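Local coordinates for protein 3-keto-5-aminohexanoate cleavage enzyme (Ralstonia eutropha, PDB 3C6C) that probably cleaves 3-keto-5-aminohexanoate or a related beta-keto acid with the help of a bound divalent metal, on a TIM beta/alpha-barrel, at residues L146-V154 with L185-G196; A223-R232 with D249-L260. One frame throughout, in Å; residues are numbered along the deposited sequence.

How the interactions relate
Following the chain from the N terminus, the first of the two contacts begins on barrel strand 143-147, after strands 23-29, 64-70 and 99-103. The chain turns into strand 151-155 and returns through strand 158-162 and helix 166-179 to barrel strand 182-187; interaction 1 closes this beta-alpha-beta crossover. Interaction 2 opens only after interaction 1 has closed, so the two are in series: helix 225-232 leads through strand 240-244 to helix 250-260. With centres about 17 Å apart, they meet where P190 and I193 pack on Y230 and Q231. Interaction 1 ties neighbouring parallel strands and joins the loop after the first to helix 190-201; interaction 2 ties helix to helix, and both touch the second subunit.

Interaction 1. Residues L146-V154 with L185-G196; sequences LDITTGNQV and LEVFSPGDILFG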
loop_
_atom_site.group_PDB
_atom_site.type_symbol
_atom_site.label_atom_id
_atom_site.label_comp_id
_atom_site.label_asym_id
_atom_site.label_seq_id
_atom_site.Cartn_x
_atom_site.Cartn_y
_atom_site.Cartn_z
ATOM N N LEU A 146 -10.506 -26.428 -0.250
ATOM C CA LEU A 146 -11.584 -26.032 0.637
ATOM C C LEU A 146 -11.812 -24.528 0.523
ATOM O O LEU A 146 -10.937 -23.725 0.873
ATOM C CB LEU A 146 -11.217 -26.375 2.076
ATOM C CG LEU A 146 -12.357 -26.344 3.113
ATOM C CD1 LEU A 146 -13.479 -27.277 2.745
ATOM C CD2 LEU A 146 -11.814 -26.677 4.477
ATOM N N ASP A 147 -12.990 -24.190 0.021
ATOM C CA ASP A 147 -13.379 -22.802 -0.211
ATOM C C ASP A 147 -13.951 -22.282 1.099
ATOM O O ASP A 147 -15.070 -22.617 1.475
ATOM C CB ASP A 147 -14.444 -22.661 -1.313
ATOM C CG ASP A 147 -13.909 -22.953 -2.713
ATOM O OD1 ASP A 147 -12.715 -23.215 -2.865
ATOM O OD2 ASP A 147 -14.712 -22.950 -3.658
ATOM N N ILE A 148 -13.159 -21.492 1.811
ATOM C CA ILE A 148 -13.521 -21.133 3.206
ATOM C C ILE A 148 -14.317 -19.854 3.275
ATOM O O ILE A 148 -13.940 -18.897 3.938
ATOM C CB ILE A 148 -12.319 -21.111 4.180
ATOM C CG1 ILE A 148 -11.188 -20.194 3.716
ATOM C CG2 ILE A 148 -11.874 -22.565 4.441
ATOM C CD1 ILE A 148 -10.217 -19.910 4.863
ATOM N N THR A 149 -15.426 -19.881 2.558
ATOM C CA THR A 149 -16.227 -18.692 2.268
ATOM C C THR A 149 -17.688 -18.999 2.009
ATOM O O THR A 149 -18.035 -20.068 1.551
ATOM C CB THR A 149 -15.690 -17.978 0.995
ATOM O OG1 THR A 149 -16.168 -16.625 0.952
ATOM C CG2 THR A 149 -16.112 -18.702 -0.272
ATOM N N THR A 150 -18.512 -18.012 2.325
ATOM C CA THR A 150 -19.929 -17.953 1.912
ATOM C C THR A 150 -20.124 -16.623 1.240
ATOM O O THR A 150 -19.697 -15.571 1.741
ATOM C CB THR A 150 -20.918 -18.055 3.124
ATOM O OG1 THR A 150 -20.962 -19.396 3.619
ATOM C CG2 THR A 150 -22.335 -17.596 2.750
ATOM N N GLY A 151 -20.754 -16.649 0.082
ATOM C CA GLY A 151 -20.897 -15.417 -0.671
ATOM C C GLY A 151 -21.645 -15.514 -1.971
ATOM O O GLY A 151 -21.944 -16.591 -2.458
ATOM N N ASN A 152 -21.994 -14.332 -2.452
ATOM C CA ASN A 152 -22.605 -14.148 -3.769
ATOM C C ASN A 152 -21.557 -14.413 -4.839
ATOM O O ASN A 152 -20.504 -13.756 -4.887
ATOM C CB ASN A 152 -23.141 -12.726 -3.946
ATOM C CG ASN A 152 -24.329 -12.430 -3.044
ATOM O OD1 ASN A 152 -25.088 -13.333 -2.724
ATOM N ND2 ASN A 152 -24.494 -11.165 -2.642
ATOM N N GLN A 153 -21.861 -15.373 -5.695
ATOM C CA GLN A 153 -20.963 -15.738 -6.780
ATOM C C GLN A 153 -21.605 -15.737 -8.150
ATOM O O GLN A 153 -22.825 -15.779 -8.306
ATOM C CB GLN A 153 -20.301 -17.078 -6.519
ATOM C CG GLN A 153 -19.568 -17.113 -5.195
ATOM C CD GLN A 153 -18.148 -17.610 -5.337
ATOM O OE1 GLN A 153 -17.703 -17.942 -6.442
ATOM N NE2 GLN A 153 -17.428 -17.668 -4.218
ATOM N N VAL A 154 -20.719 -15.690 -9.131
ATOM C CA VAL A 154 -21.110 -15.651 -10.557
ATOM C C VAL A 154 -20.228 -16.596 -11.353
ATOM O O VAL A 154 -19.007 -16.580 -11.212
ATOM C CB VAL A 154 -20.950 -14.247 -11.203
ATOM C CG1 VAL A 154 -21.494 -14.254 -12.656
ATOM C CG2 VAL A 154 -21.629 -13.134 -10.387
ATOM N N LEU A 185 -6.647 -23.741 1.516
ATOM C CA LEU A 185 -7.679 -22.816 1.969
ATOM C C LEU A 185 -7.844 -21.733 0.929
ATOM O O LEU A 185 -7.005 -20.822 0.793
ATOM C CB LEU A 185 -7.311 -22.188 3.329
ATOM C CG LEU A 185 -6.959 -23.157 4.457
ATOM C CD1 LEU A 185 -6.453 -22.382 5.670
ATOM C CD2 LEU A 185 -8.155 -24.063 4.801
ATOM N N GLU A 186 -8.952 -21.845 0.209
ATOM C CA GLU A 186 -9.275 -20.932 -0.889
ATOM C C GLU A 186 -10.049 -19.729 -0.349
ATOM O O GLU A 186 -11.127 -19.851 0.235
ATOM C CB GLU A 186 -10.076 -21.611 -2.002
ATOM C CG GLU A 186 -9.703 -23.065 -2.362
ATOM C CD GLU A 186 -8.339 -23.271 -2.987
ATOM O OE1 GLU A 186 -7.673 -22.282 -3.376
ATOM O OE2 GLU A 186 -7.937 -24.471 -3.111
ATOM N N VAL A 187 -9.454 -18.568 -0.578
ATOM C CA VAL A 187 -9.950 -17.284 -0.044
ATOM C C VAL A 187 -10.270 -16.246 -1.114
ATOM O O VAL A 187 -9.574 -16.109 -2.134
ATOM C CB VAL A 187 -8.949 -16.708 1.019
ATOM C CG1 VAL A 187 -8.707 -17.739 2.164
ATOM C CG2 VAL A 187 -7.611 -16.231 0.358
ATOM N N PHE A 188 -11.384 -15.547 -0.879
ATOM C CA PHE A 188 -11.943 -14.575 -1.834
ATOM C C PHE A 188 -11.973 -13.160 -1.293
ATOM O O PHE A 188 -12.431 -12.231 -1.964
ATOM C CB PHE A 188 -13.366 -14.988 -2.235
ATOM C CG PHE A 188 -13.444 -16.291 -2.997
ATOM C CD1 PHE A 188 -13.325 -17.504 -2.337
ATOM C CD2 PHE A 188 -13.685 -16.301 -4.352
ATOM C CE1 PHE A 188 -13.423 -18.690 -3.024
ATOM C CE2 PHE A 188 -13.787 -17.498 -5.048
ATOM C CZ PHE A 188 -13.659 -18.678 -4.377
ATOM N N SER A 189 -11.488 -13.015 -0.063
ATOM C CA SER A 189 -11.592 -11.752 0.692
ATOM C C SER A 189 -10.668 -11.750 1.894
ATOM O O SER A 189 -10.186 -12.780 2.282
ATOM C CB SER A 189 -13.009 -11.568 1.215
ATOM O OG SER A 189 -13.282 -12.523 2.240
ATOM N N PRO A 190 -10.463 -10.594 2.509
ATOM C CA PRO A 190 -9.635 -10.572 3.735
ATOM C C PRO A 190 -10.337 -11.306 4.882
ATOM O O PRO A 190 -9.716 -11.959 5.706
ATOM C CB PRO A 190 -9.488 -9.079 4.021
ATOM C CG PRO A 190 -10.579 -8.435 3.286
ATOM C CD PRO A 190 -10.749 -9.226 2.037
ATOM N N GLY A 191 -11.647 -11.170 4.902
ATOM C CA GLY A 191 -12.479 -11.825 5.904
ATOM C C GLY A 191 -12.296 -13.323 5.880
ATOM O O GLY A 191 -12.222 -13.980 6.912
ATOM N N ASP A 192 -12.195 -13.861 4.676
ATOM C CA ASP A 192 -11.962 -15.285 4.489
ATOM C C ASP A 192 -10.608 -15.701 5.091
ATOM O O ASP A 192 -10.479 -16.766 5.704
ATOM C CB ASP A 192 -11.981 -15.680 2.995
ATOM C CG ASP A 192 -13.359 -15.607 2.336
ATOM O OD1 ASP A 192 -14.411 -15.355 2.998
ATOM O OD2 ASP A 192 -13.377 -15.798 1.084
ATOM N N ILE A 193 -9.604 -14.857 4.877
ATOM C CA ILE A 193 -8.255 -15.089 5.426
ATOM C C ILE A 193 -8.316 -15.122 6.964
ATOM O O ILE A 193 -7.687 -15.957 7.616
ATOM C CB ILE A 193 -7.211 -14.076 4.926
ATOM C CG1 ILE A 193 -7.043 -14.252 3.404
ATOM C CG2 ILE A 193 -5.889 -14.237 5.682
ATOM C CD1 ILE A 193 -6.254 -13.125 2.709
ATOM N N LEU A 194 -9.081 -14.199 7.527
ATOM C CA LEU A 194 -9.241 -14.153 8.995
ATOM C C LEU A 194 -9.835 -15.452 9.507
ATOM O O LEU A 194 -9.413 -15.986 10.551
ATOM C CB LEU A 194 -10.108 -12.972 9.442
ATOM C CG LEU A 194 -9.567 -11.565 9.193
ATOM C CD1 LEU A 194 -10.438 -10.561 9.915
ATOM C CD2 LEU A 194 -8.116 -11.418 9.572
ATOM N N PHE A 195 -10.801 -15.988 8.783
ATOM C CA PHE A 195 -11.445 -17.229 9.241
ATOM C C PHE A 195 -10.446 -18.396 9.136
ATOM O O PHE A 195 -10.410 -19.287 9.980
ATOM C CB PHE A 195 -12.748 -17.556 8.520
ATOM C CG PHE A 195 -13.382 -18.815 9.038
ATOM C CD1 PHE A 195 -13.786 -18.875 10.373
ATOM C CD2 PHE A 195 -13.464 -19.951 8.269
ATOM C CE1 PHE A 195 -14.331 -20.040 10.903
ATOM C CE2 PHE A 195 -14.009 -21.118 8.791
ATOM C CZ PHE A 195 -14.436 -21.154 10.122
ATOM N N GLY A 196 -9.642 -18.392 8.074
ATOM C CA GLY A 196 -8.572 -19.398 7.921
ATOM C C GLY A 196 -7.650 -19.368 9.137
ATOM O O GLY A 196 -7.233 -20.399 9.668
#
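D192 OD2 is gripped twice: T149 OG1 donates to it over 2.9 Å from the syn side, 24° out of the carboxylate plane, and F188 N donates from the anti side, also somewhat out of that plane. The carboxylate is thereby tied to the loop after strand 143-147 and to the residue that precedes the N-cap S189, whose OG accepts from D192 N. T149 OG1 lies anti to its own nitrogen (chi1 -161°), which aims the hydroxyl at the helix and turns CG2 to the F188 ring, 3.7 Å from CD1. Over one face of that ring, toward the rim, comes Q153 NE2, its amide steeply inclined to the ring at 70°.

Before this turn, the strands pair in parallel, E186 N donating to L146 O (2.8 Å) and I148 N to E186 O. I148, centre of an inverse gamma turn, sends CD1 between V187 of the strand and G196 of the helix, 3.5 Å from G196 CA. On the sheet face that carries D147 and E186, opposite the L146 and L185 side chains, D147 OD1 lies 3.1 Å from E186 CG. E186 OE1 is hydrogen-bonded to Q212, and the E186 side chain is about 6 Å from the nickel ion. The paired bonds on D192 would probably stabilise its charged form and so probably help hold the turn from strand 182-187 into helix 190-201.

Interaction 2. Residues A223-R232 with D249-L260; sequences ASTETMIYQR and DQMPMMAQAALL
M228, a selenomethionine, fills the tightly packed middle of the contact as a knob among M253, Q256, A257 and L260. Its CG stands opposite the backbone nitrogen (chi1 -162°) and the chain stays extended until it bends at the selenium, which comes 3.4 Å from A257 CA. Beyond the bend, CE reaches M253 SE at 3.7 Å, the two side chains running antiparallel alongside one another. L260 CD1 completes the wall, touching I229 CG1 at 3.8 Å, and W241 of strand 240-244 lies against M228 and L260.

Just ahead of the two helices' N-terminal ends the contact is looser and partly hydrated: A223 CB meets D249 OD2 at 3.7 Å, and a water donates to A223 O and, weakly, to D249 OD1. Polar bonds flank the core. T225 OG1 donates to Q256 OE1 over 2.7 Å, arriving above the carbonyl plane, and this oxygen is also hydrogen-bonded to Q256 NE2 of the third subunit. R232 NH1 reaches L260 O at 3.0 Å with the oxygen in the guanidinium plane. The other terminal nitrogen, R232 NH2, turns out of this contact to a salt bridge with E226 of the third subunit.

The axes of the short segments are 10.6 Å apart at 39°, and long selenomethionine and leucine side chains span that separation. The interface thus combines an apolar centre with a polar border, where Q256 and R232 link the packing of these barrel helices to the contact with the third subunit.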
loop_
_atom_site.group_PDB
_atom_site.type_symbol
_atom_site.label_atom_id
_atom_site.label_comp_id
_atom_site.label_asym_id
_atom_site.label_seq_id
_atom_site.Cartn_x
_atom_site.Cartn_y
_atom_site.Cartn_z
ATOM N N ALA A 223 -8.447 -9.018 -9.356
ATOM C CA ALA A 223 -7.086 -9.347 -9.805
ATOM C C ALA A 223 -6.244 -8.079 -9.980
ATOM O O ALA A 223 -6.125 -7.538 -11.075
ATOM C CB ALA A 223 -7.146 -10.157 -11.175
ATOM N N SER A 224 -5.673 -7.593 -8.892
ATOM C CA SER A 224 -4.755 -6.479 -8.945
ATOM C C SER A 224 -3.567 -6.744 -8.037
ATOM O O SER A 224 -3.636 -7.502 -7.072
ATOM C CB SER A 224 -5.416 -5.148 -8.552
ATOM O OG SER A 224 -5.701 -5.089 -7.149
ATOM N N THR A 225 -2.475 -6.085 -8.358
ATOM C CA THR A 225 -1.276 -6.149 -7.514
ATOM C C THR A 225 -1.574 -5.673 -6.080
ATOM O O THR A 225 -1.127 -6.268 -5.094
ATOM C CB THR A 225 -0.103 -5.326 -8.146
ATOM O OG1 THR A 225 0.191 -5.881 -9.442
ATOM C CG2 THR A 225 1.135 -5.399 -7.281
ATOM N N GLU A 226 -2.392 -4.636 -5.996
ATOM C CA GLU A 226 -2.744 -4.015 -4.734
ATOM C C GLU A 226 -3.508 -5.004 -3.868
ATOM O O GLU A 226 -3.307 -5.083 -2.646
ATOM C CB GLU A 226 -3.540 -2.718 -4.957
ATOM C CG GLU A 226 -2.694 -1.593 -5.508
ATOM C CD GLU A 226 -2.708 -1.483 -7.050
ATOM O OE1 GLU A 226 -2.956 -2.479 -7.807
ATOM O OE2 GLU A 226 -2.455 -0.357 -7.535
ATOM N N THR A 227 -4.372 -5.780 -4.513
ATOM C CA THR A 227 -5.174 -6.760 -3.809
ATOM C C THR A 227 -4.263 -7.824 -3.239
ATOM O O THR A 227 -4.379 -8.208 -2.081
ATOM C CB THR A 227 -6.243 -7.417 -4.715
ATOM O OG1 THR A 227 -7.144 -6.413 -5.186
ATOM C CG2 THR A 227 -7.019 -8.499 -3.954
HETATM N N MSE A 228 -3.344 -8.272 -4.081
HETATM C CA MSE A 228 -2.434 -9.355 -3.711
HETATM C C MSE A 228 -1.533 -8.961 -2.543
HETATM O O MSE A 228 -1.370 -9.718 -1.588
HETATM C CB MSE A 228 -1.576 -9.815 -4.911
HETATM C CG MSE A 228 -0.979 -11.191 -4.642
HETATM SE SE MSE A 228 0.104 -11.842 -6.068
HETATM C CE MSE A 228 -1.194 -11.917 -7.449
ATOM N N ILE A 229 -1.004 -7.740 -2.578
ATOM C CA ILE A 229 -0.101 -7.245 -1.508
ATOM C C ILE A 229 -0.845 -7.139 -0.174
ATOM O O ILE A 229 -0.368 -7.553 0.890
ATOM C CB ILE A 229 0.514 -5.853 -1.855
ATOM C CG1 ILE A 229 1.558 -6.010 -2.957
ATOM C CG2 ILE A 229 1.154 -5.202 -0.607
ATOM C CD1 ILE A 229 2.060 -4.694 -3.542
ATOM N N TYR A 230 -2.035 -6.572 -0.281
ATOM C CA TYR A 230 -2.888 -6.322 0.902
ATOM C C TYR A 230 -3.261 -7.633 1.589
ATOM O O TYR A 230 -3.077 -7.807 2.806
ATOM C CB TYR A 230 -4.149 -5.525 0.535
ATOM C CG TYR A 230 -5.217 -5.618 1.592
ATOM C CD1 TYR A 230 -5.047 -5.009 2.832
ATOM C CD2 TYR A 230 -6.385 -6.324 1.368
ATOM C CE1 TYR A 230 -6.032 -5.105 3.825
ATOM C CE2 TYR A 230 -7.361 -6.422 2.319
ATOM C CZ TYR A 230 -7.187 -5.811 3.560
ATOM O OH TYR A 230 -8.160 -5.914 4.498
ATOM N N GLN A 231 -3.737 -8.576 0.782
ATOM C CA GLN A 231 -4.169 -9.856 1.306
ATOM C C GLN A 231 -2.966 -10.669 1.795
ATOM O O GLN A 231 -3.050 -11.388 2.784
ATOM C CB GLN A 231 -5.085 -10.617 0.347
ATOM C CG GLN A 231 -6.428 -9.951 0.211
ATOM C CD GLN A 231 -7.518 -10.721 -0.520
ATOM O OE1 GLN A 231 -8.703 -10.466 -0.293
ATOM N NE2 GLN A 231 -7.143 -11.623 -1.427
ATOM N N ARG A 232 -1.842 -10.554 1.104
ATOM C CA ARG A 232 -0.659 -11.315 1.487
ATOM C C ARG A 232 -0.269 -10.968 2.912
ATOM O O ARG A 232 0.132 -11.819 3.705
ATOM C CB ARG A 232 0.536 -11.026 0.567
ATOM C CG ARG A 232 1.811 -11.804 0.951
ATOM C CD ARG A 232 3.027 -11.269 0.250
ATOM N NE ARG A 232 3.291 -9.885 0.629
ATOM C CZ ARG A 232 4.365 -9.200 0.261
ATOM N NH1 ARG A 232 5.297 -9.779 -0.484
ATOM N NH2 ARG A 232 4.514 -7.937 0.651
ATOM N N ASP A 249 -6.148 -12.634 -17.074
ATOM C CA ASP A 249 -5.400 -12.366 -15.843
ATOM C C ASP A 249 -4.563 -13.526 -15.314
ATOM O O ASP A 249 -3.824 -13.367 -14.368
ATOM C CB ASP A 249 -6.323 -11.866 -14.739
ATOM C CG ASP A 249 -6.822 -10.463 -15.025
ATOM O OD1 ASP A 249 -6.047 -9.636 -15.511
ATOM O OD2 ASP A 249 -7.999 -10.221 -14.788
ATOM N N GLN A 250 -4.621 -14.656 -15.983
ATOM C CA GLN A 250 -3.919 -15.847 -15.491
ATOM C C GLN A 250 -2.404 -15.604 -15.438
ATOM O O GLN A 250 -1.762 -15.810 -14.385
ATOM C CB GLN A 250 -4.228 -17.048 -16.374
ATOM C CG GLN A 250 -3.375 -18.301 -16.062
ATOM C CD GLN A 250 -3.888 -19.524 -16.804
ATOM O OE1 GLN A 250 -3.626 -19.693 -17.998
ATOM N NE2 GLN A 250 -4.664 -20.367 -16.097
HETATM N N MSE A 251 -1.822 -15.209 -16.571
HETATM C CA MSE A 251 -0.344 -15.036 -16.621
HETATM C C MSE A 251 0.150 -13.844 -15.763
HETATM O O MSE A 251 1.117 -13.997 -15.015
HETATM C CB MSE A 251 0.192 -15.004 -18.056
HETATM C CG MSE A 251 0.087 -16.355 -18.750
HETATM SE SE MSE A 251 1.003 -17.855 -17.892
HETATM C CE MSE A 251 0.090 -19.336 -18.713
ATOM N N PRO A 252 -0.503 -12.667 -15.854
ATOM C CA PRO A 252 -0.149 -11.551 -14.963
ATOM C C PRO A 252 -0.191 -11.921 -13.480
ATOM O O PRO A 252 0.726 -11.589 -12.720
ATOM C CB PRO A 252 -1.205 -10.484 -15.321
ATOM C CG PRO A 252 -1.465 -10.763 -16.765
ATOM C CD PRO A 252 -1.547 -12.262 -16.808
HETATM N N MSE A 253 -1.233 -12.622 -13.052
HETATM C CA MSE A 253 -1.327 -12.943 -11.627
HETATM C C MSE A 253 -0.287 -13.976 -11.204
HETATM O O MSE A 253 0.233 -13.939 -10.094
HETATM C CB MSE A 253 -2.729 -13.368 -11.215
HETATM C CG MSE A 253 -3.749 -12.207 -11.191
HETATM SE SE MSE A 253 -3.332 -10.597 -10.180
HETATM C CE MSE A 253 -2.465 -9.574 -11.387
HETATM N N MSE A 254 0.034 -14.883 -12.112
HETATM C CA MSE A 254 1.109 -15.859 -11.873
HETATM C C MSE A 254 2.448 -15.146 -11.630
HETATM O O MSE A 254 3.157 -15.407 -10.645
HETATM C CB MSE A 254 1.216 -16.824 -13.075
HETATM C CG MSE A 254 2.337 -17.899 -13.016
HETATM SE SE MSE A 254 4.048 -17.251 -13.587
HETATM C CE MSE A 254 3.611 -16.581 -15.341
ATOM N N ALA A 255 2.776 -14.221 -12.522
ATOM C CA ALA A 255 4.063 -13.517 -12.419
ATOM C C ALA A 255 4.090 -12.679 -11.136
ATOM O O ALA A 255 5.100 -12.600 -10.418
ATOM C CB ALA A 255 4.358 -12.636 -13.685
ATOM N N GLN A 256 2.954 -12.079 -10.835
ATOM C CA GLN A 256 2.845 -11.155 -9.685
ATOM C C GLN A 256 2.997 -11.918 -8.381
ATOM O O GLN A 256 3.710 -11.482 -7.465
ATOM C CB GLN A 256 1.510 -10.374 -9.688
ATOM C CG GLN A 256 1.471 -9.340 -8.575
ATOM C CD GLN A 256 2.573 -8.335 -8.729
ATOM O OE1 GLN A 256 2.413 -7.351 -9.464
ATOM N NE2 GLN A 256 3.721 -8.580 -8.076
ATOM N N ALA A 257 2.409 -13.106 -8.330
ATOM C CA ALA A 257 2.570 -13.982 -7.156
ATOM C C ALA A 257 4.025 -14.401 -6.997
ATOM O O ALA A 257 4.589 -14.307 -5.910
ATOM C CB ALA A 257 1.642 -15.216 -7.208
ATOM N N ALA A 258 4.648 -14.827 -8.091
ATOM C CA ALA A 258 6.059 -15.257 -8.049
ATOM C C ALA A 258 6.917 -14.134 -7.485
ATOM O O ALA A 258 7.790 -14.357 -6.646
ATOM C CB ALA A 258 6.574 -15.698 -9.430
ATOM N N LEU A 259 6.634 -12.926 -7.951
ATOM C CA LEU A 259 7.427 -11.746 -7.573
ATOM C C LEU A 259 7.303 -11.378 -6.070
ATOM O O LEU A 259 8.210 -10.767 -5.477
ATOM C CB LEU A 259 7.051 -10.550 -8.435
ATOM C CG LEU A 259 7.615 -10.571 -9.867
ATOM C CD1 LEU A 259 6.880 -9.519 -10.709
ATOM C CD2 LEU A 259 9.143 -10.313 -9.901
ATOM N N LEU A 260 6.200 -11.788 -5.474
ATOM C CA LEU A 260 5.821 -11.403 -4.080
ATOM C C LEU A 260 6.060 -12.516 -3.064
ATOM O O LEU A 260 5.740 -12.372 -1.880
ATOM C CB LEU A 260 4.373 -10.898 -4.040
ATOM C CG LEU A 260 4.163 -9.502 -4.658
ATOM C CD1 LEU A 260 2.648 -9.207 -4.687
ATOM C CD2 LEU A 260 4.994 -8.413 -3.911
HETATM O O HOH W 1 -4.565 -8.795 -13.438
#